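Local atomic coordinates of quinone oxidoreductase (Thermus thermophilus, PDB entry 1IZ0), a protein that probably catalyses the NADPH-dependent reduction of quinones and binds NADPH as its cofactor. Residues Leu37-Ala40 / Asp41-Met44; Phe107-Ser110 / Phe111-Tyr115. All blocks are in the same frame, centred on the assembly; numbering follows the deposited sequence.

Contact 1 of 2, residues Leu37-Ala40 / Asp41-Met44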
ATOM      1  N   LEU A  37       4.168   2.299   7.903  1.00 19.56           N
ATOM      2  CA  LEU A  37       3.934   3.667   7.468  1.00 20.35           C
ATOM      3  C   LEU A  37       3.635   3.735   5.979  1.00 21.09           C
ATOM      4  O   LEU A  37       4.126   2.918   5.191  1.00 21.16           O
ATOM      5  CB  LEU A  37       5.144   4.545   7.801  1.00 19.20           C
ATOM      6  CG  LEU A  37       5.484   4.648   9.295  1.00 20.10           C
ATOM      7  CD1 LEU A  37       6.597   5.673   9.489  1.00 20.40           C
ATOM      8  CD2 LEU A  37       4.252   5.064  10.084  1.00 19.66           C
ATOM      9  N   ASN A  38       2.824   4.717   5.601  1.00 18.53           N
ATOM     10  CA  ASN A  38       2.424   4.898   4.211  1.00 21.71           C
ATOM     11  C   ASN A  38       2.642   6.343   3.780  1.00 21.84           C
ATOM     12  O   ASN A  38       2.659   7.249   4.610  1.00 20.84           O
ATOM     13  CB  ASN A  38       0.942   4.554   4.059  1.00 22.13           C
ATOM     14  CG  ASN A  38       0.622   3.156   4.534  1.00 25.47           C
ATOM     15  OD1 ASN A  38       0.860   2.179   3.823  1.00 26.64           O
ATOM     16  ND2 ASN A  38       0.094   3.050   5.755  1.00 23.42           N
ATOM     17  N   PHE A  39       2.798   6.564   2.481  1.00 22.84           N
ATOM     18  CA  PHE A  39       2.987   7.922   1.999  1.00 23.96           C
ATOM     19  C   PHE A  39       1.786   8.725   2.493  1.00 24.64           C
ATOM     20  O   PHE A  39       1.900   9.909   2.829  1.00 23.98           O
ATOM     21  CB  PHE A  39       3.060   7.942   0.470  1.00 24.32           C
ATOM     22  CG  PHE A  39       3.429   9.286  -0.097  1.00 26.56           C
ATOM     23  CD1 PHE A  39       2.492  10.049  -0.786  1.00 26.82           C
ATOM     24  CD2 PHE A  39       4.712   9.803   0.090  1.00 27.29           C
ATOM     25  CE1 PHE A  39       2.825  11.314  -1.284  1.00 28.60           C
ATOM     26  CE2 PHE A  39       5.058  11.064  -0.399  1.00 28.66           C
ATOM     27  CZ  PHE A  39       4.111  11.822  -1.088  1.00 27.92           C
ATOM     28  N   ALA A  40       0.638   8.054   2.562  1.00 24.20           N
ATOM     29  CA  ALA A  40      -0.594   8.676   3.024  1.00 24.23           C
ATOM     30  C   ALA A  40      -0.407   9.303   4.404  1.00 24.80           C
ATOM     31  O   ALA A  40      -0.987  10.349   4.699  1.00 24.37           O
ATOM     32  CB  ALA A  40      -1.717   7.639   3.070  1.00 23.08           C
ATOM     33  N   ASP A  41       0.390   8.655   5.253  1.00 25.45           N
ATOM     34  CA  ASP A  41       0.645   9.173   6.592  1.00 25.25           C
ATOM     35  C   ASP A  41       1.415  10.484   6.474  1.00 24.97           C
ATOM     36  O   ASP A  41       1.179  11.424   7.228  1.00 25.36           O
ATOM     37  CB  ASP A  41       1.458   8.172   7.424  1.00 25.78           C
ATOM     38  CG  ASP A  41       0.679   6.905   7.744  1.00 25.68           C
ATOM     39  OD1 ASP A  41      -0.430   7.009   8.311  1.00 28.20           O
ATOM     40  OD2 ASP A  41       1.180   5.805   7.436  1.00 25.76           O
ATOM     41  N   HIS A  42       2.337  10.545   5.524  1.00 24.16           N
ATOM     42  CA  HIS A  42       3.116  11.758   5.326  1.00 24.86           C
ATOM     43  C   HIS A  42       2.223  12.900   4.852  1.00 25.09           C
ATOM     44  O   HIS A  42       2.361  14.028   5.317  1.00 24.27           O
ATOM     45  CB  HIS A  42       4.234  11.521   4.310  1.00 22.61           C
ATOM     46  CG  HIS A  42       4.905  12.780   3.852  1.00 25.21           C
ATOM     47  ND1 HIS A  42       4.555  13.428   2.685  1.00 24.97           N
ATOM     48  CD2 HIS A  42       5.892  13.520   4.411  1.00 25.29           C
ATOM     49  CE1 HIS A  42       5.301  14.510   2.544  1.00 25.45           C
ATOM     50  NE2 HIS A  42       6.119  14.589   3.579  1.00 25.26           N
ATOM     51  N   LEU A  43       1.301  12.605   3.938  1.00 25.32           N
ATOM     52  CA  LEU A  43       0.398  13.631   3.419  1.00 26.82           C
ATOM     53  C   LEU A  43      -0.578  14.122   4.478  1.00 26.57           C
ATOM     54  O   LEU A  43      -0.973  15.288   4.480  1.00 26.04           O
ATOM     55  CB  LEU A  43      -0.387  13.099   2.215  1.00 25.39           C
ATOM     56  CG  LEU A  43       0.451  12.807   0.968  1.00 26.86           C
ATOM     57  CD1 LEU A  43      -0.448  12.316  -0.157  1.00 26.27           C
ATOM     58  CD2 LEU A  43       1.191  14.075   0.547  1.00 26.10           C
HETATM   59  N   MSE A  44      -0.969  13.233   5.379  1.00 27.18           N
HETATM   60  CA  MSE A  44      -1.906  13.599   6.427  1.00 28.39           C
HETATM   61  C   MSE A  44      -1.292  14.557   7.439  1.00 26.20           C
HETATM   62  O   MSE A  44      -2.005  15.336   8.063  1.00 24.48           O
HETATM   63  CB  MSE A  44      -2.427  12.346   7.129  1.00 30.34           C
HETATM   64  CG  MSE A  44      -3.869  12.041   6.784  1.00 41.34           C
HETATM   65 SE   MSE A  44      -4.391  10.249   7.271  1.00 52.87          SE
HETATM   66  CE  MSE A  44      -4.151  10.381   9.196  1.00 47.94           C
TER
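D41 turns its carboxylate back onto the chain just before its own helix, and OD2 accepts a hydrogen bond from N38 N at 2.7 Å. Its first torsion (chi1 -67°) lays CG beside the backbone N, which carries the carboxylate toward N38; OD2 is met on its anti side, slightly out of plane. The same oxygen draws a weak bond from N38 ND2 at 3.4 Å. With N38 at the N-cap, this is the N3-to-N-cap half of a capping box; the asparagine side chain makes no capping bond in return, its OD1 accepting from K297 and its ND2 also donating weakly to E62. An acidic residue suits this place because its carboxylate can take the N-cap N-H, and its negative charge probably suits a helix's first turn. The turn closes tightly: D41 N donates to N38 O at 2.7 Å, from above the carbonyl plane. Here strand 27-37 of the GroES-like domain passes into helix 39-46, with L37 paired to V298 and D41 covered by M61 and F286. The outer side is looser. F39, exposed in this chain and an NADPH-binding residue, meets L43 through CE1, 3.6 Å from L43 CG, and the branched leucine crosses it obliquely, both methyls near CE1. H42 runs alongside F39, their ring centroids 5.4 Å apart and planes at an oblique 32°; its ND1, buried by this contact, has no polar partner.

Contact 2 of 2, residues Phe107-Ser110 / Phe111-Tyr115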
ATOM      1  N   PHE A 107       1.553  -5.666   5.146  1.00 18.35           N
ATOM      2  CA  PHE A 107       0.538  -6.315   4.328  1.00 19.53           C
ATOM      3  C   PHE A 107      -0.792  -5.615   4.002  1.00 19.61           C
ATOM      4  O   PHE A 107      -1.116  -5.420   2.829  1.00 20.50           O
ATOM      5  CB  PHE A 107       0.236  -7.702   4.919  1.00 21.51           C
ATOM      6  CG  PHE A 107      -1.016  -8.345   4.372  1.00 21.02           C
ATOM      7  CD1 PHE A 107      -2.208  -8.290   5.079  1.00 23.38           C
ATOM      8  CD2 PHE A 107      -0.999  -8.988   3.138  1.00 23.86           C
ATOM      9  CE1 PHE A 107      -3.375  -8.866   4.567  1.00 24.65           C
ATOM     10  CE2 PHE A 107      -2.156  -9.566   2.614  1.00 24.47           C
ATOM     11  CZ  PHE A 107      -3.348  -9.504   3.332  1.00 25.92           C
ATOM     12  N   PRO A 108      -1.575  -5.230   5.024  1.00 20.20           N
ATOM     13  CA  PRO A 108      -2.880  -4.574   4.823  1.00 20.57           C
ATOM     14  C   PRO A 108      -3.056  -3.582   3.677  1.00 20.02           C
ATOM     15  O   PRO A 108      -3.727  -3.870   2.679  1.00 19.75           O
ATOM     16  CB  PRO A 108      -3.163  -3.940   6.184  1.00 20.48           C
ATOM     17  CG  PRO A 108      -2.492  -4.879   7.132  1.00 21.05           C
ATOM     18  CD  PRO A 108      -1.171  -5.145   6.440  1.00 18.94           C
ATOM     19  N   VAL A 109      -2.478  -2.401   3.821  1.00 20.84           N
ATOM     20  CA  VAL A 109      -2.629  -1.379   2.790  1.00 20.29           C
ATOM     21  C   VAL A 109      -2.141  -1.772   1.397  1.00 18.21           C
ATOM     22  O   VAL A 109      -2.893  -1.676   0.431  1.00 19.53           O
ATOM     23  CB  VAL A 109      -1.923  -0.078   3.207  1.00 20.36           C
ATOM     24  CG1 VAL A 109      -2.027   0.954   2.087  1.00 21.37           C
ATOM     25  CG2 VAL A 109      -2.551   0.448   4.490  1.00 21.99           C
ATOM     26  N   SER A 110      -0.896  -2.223   1.294  1.00 16.38           N
ATOM     27  CA  SER A 110      -0.318  -2.579  -0.006  1.00 17.79           C
ATOM     28  C   SER A 110      -1.069  -3.669  -0.763  1.00 18.74           C
ATOM     29  O   SER A 110      -1.457  -3.483  -1.920  1.00 19.35           O
ATOM     30  CB  SER A 110       1.144  -3.011   0.166  1.00 19.13           C
ATOM     31  OG  SER A 110       1.888  -2.026   0.867  1.00 20.80           O
ATOM     32  N   PHE A 111      -1.281  -4.808  -0.115  1.00 14.97           N
ATOM     33  CA  PHE A 111      -1.959  -5.914  -0.770  1.00 16.36           C
ATOM     34  C   PHE A 111      -3.430  -5.684  -1.055  1.00 17.47           C
ATOM     35  O   PHE A 111      -3.936  -6.118  -2.097  1.00 20.74           O
ATOM     36  CB  PHE A 111      -1.733  -7.193   0.036  1.00 14.63           C
ATOM     37  CG  PHE A 111      -0.321  -7.683  -0.045  1.00 16.80           C
ATOM     38  CD1 PHE A 111       0.016  -8.744  -0.879  1.00 15.25           C
ATOM     39  CD2 PHE A 111       0.695  -7.013   0.633  1.00 15.97           C
ATOM     40  CE1 PHE A 111       1.344  -9.125  -1.043  1.00 16.27           C
ATOM     41  CE2 PHE A 111       2.025  -7.383   0.477  1.00 16.33           C
ATOM     42  CZ  PHE A 111       2.353  -8.440  -0.364  1.00 18.20           C
ATOM     43  N   LEU A 112      -4.125  -5.009  -0.149  1.00 16.40           N
ATOM     44  CA  LEU A 112      -5.532  -4.723  -0.378  1.00 16.66           C
ATOM     45  C   LEU A 112      -5.646  -3.742  -1.539  1.00 17.04           C
ATOM     46  O   LEU A 112      -6.531  -3.864  -2.389  1.00 16.67           O
ATOM     47  CB  LEU A 112      -6.171  -4.140   0.886  1.00 15.59           C
ATOM     48  CG  LEU A 112      -6.578  -5.217   1.898  1.00 15.94           C
ATOM     49  CD1 LEU A 112      -7.092  -4.583   3.190  1.00 14.83           C
ATOM     50  CD2 LEU A 112      -7.653  -6.096   1.264  1.00 14.72           C
ATOM     51  N   THR A 113      -4.736  -2.775  -1.578  1.00 18.40           N
ATOM     52  CA  THR A 113      -4.720  -1.782  -2.648  1.00 18.59           C
ATOM     53  C   THR A 113      -4.450  -2.422  -4.005  1.00 19.14           C
ATOM     54  O   THR A 113      -5.131  -2.127  -4.988  1.00 21.71           O
ATOM     55  CB  THR A 113      -3.636  -0.714  -2.406  1.00 17.23           C
ATOM     56  OG1 THR A 113      -3.997   0.083  -1.269  1.00 16.99           O
ATOM     57  CG2 THR A 113      -3.482   0.173  -3.634  1.00 14.94           C
ATOM     58  N   ALA A 114      -3.451  -3.297  -4.059  1.00 17.41           N
ATOM     59  CA  ALA A 114      -3.099  -3.956  -5.310  1.00 19.06           C
ATOM     60  C   ALA A 114      -4.219  -4.854  -5.816  1.00 18.08           C
ATOM     61  O   ALA A 114      -4.594  -4.792  -6.986  1.00 18.01           O
ATOM     62  CB  ALA A 114      -1.815  -4.782  -5.134  1.00 19.08           C
ATOM     63  N   TYR A 115      -4.743  -5.698  -4.939  1.00 17.11           N
ATOM     64  CA  TYR A 115      -5.807  -6.612  -5.329  1.00 17.53           C
ATOM     65  C   TYR A 115      -7.085  -5.880  -5.731  1.00 18.04           C
ATOM     66  O   TYR A 115      -7.647  -6.147  -6.794  1.00 16.78           O
ATOM     67  CB  TYR A 115      -6.113  -7.598  -4.192  1.00 18.44           C
ATOM     68  CG  TYR A 115      -7.258  -8.538  -4.507  1.00 18.73           C
ATOM     69  CD1 TYR A 115      -8.572  -8.195  -4.194  1.00 20.38           C
ATOM     70  CD2 TYR A 115      -7.032  -9.748  -5.171  1.00 19.74           C
ATOM     71  CE1 TYR A 115      -9.636  -9.033  -4.536  1.00 21.57           C
ATOM     72  CE2 TYR A 115      -8.087 -10.592  -5.520  1.00 20.10           C
ATOM     73  CZ  TYR A 115      -9.383 -10.226  -5.201  1.00 21.70           C
ATOM     74  OH  TYR A 115     -10.430 -11.038  -5.560  1.00 23.53           O
TER
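F107 and F111, one helical turn apart, carry the apolar part of this contact. Their ring planes lie only 29° apart but are offset so far, with centroids 5.2 Å from each other, that little of one faces the other; the touch is made by F107 CD2, 3.5 Å from F111 CG, while F107 CE2 approaches F111 CB. In F107 a chi1 of 166° sets CG beside the carbonyl carbon, swinging the ring along the helix toward F111. Large flat side chains suit this buried place, F111 packing on A141 and V145 of helix 137-148 and both rings on P271. Cutting F111 back to an alanine would take away the ring that F107 CD2 rests on, and is likely to open a gap beside helix 137-148 and let the F107 ring turn. Among the backbone bonds, F111 N donates to F107 O at 3.0 Å, and the same oxygen lies at the edge of the F111 ring, 3.3 Å from CD2. P108, with no N-H to give, needs none in a first helical turn, and its ring packs on A73 and L75. The side-chain hydrogen bond belongs to T113: OG1 donates to V109 O at 2.7 Å, while T113 N reaches that oxygen from the opposite face of its plane. Threonine thus satisfies its buried hydroxyl within its own helix. Helix 108-120 packs on strand 70-75 and on helices 137-148 and 251-261, consistent with a place between the GroES-like and Rossmann-type parts of the medium-chain dehydrogenase/reductase fold.

Contacts 1 and 2 have centres 15 Å apart and meet where the GroES-like and nucleotide-binding parts probably join, N38 OD1 packing 3.6 Å from V109 CG1. E62 ties them further: one carboxylate oxygen takes the weak bond from N38 ND2, the other a hydrogen bond from V109 N. Both contacts border the NADPH site, which is empty in this chain. Contact 1 supplies F39 directly, and its N38 side chain lies about 6 Å from that of A137. Contact 2 comes closer to A137 through S110 and to L244 through T113, each about 4 Å away between side chains, placing helix 108-120 next to two residues that bind NADPH.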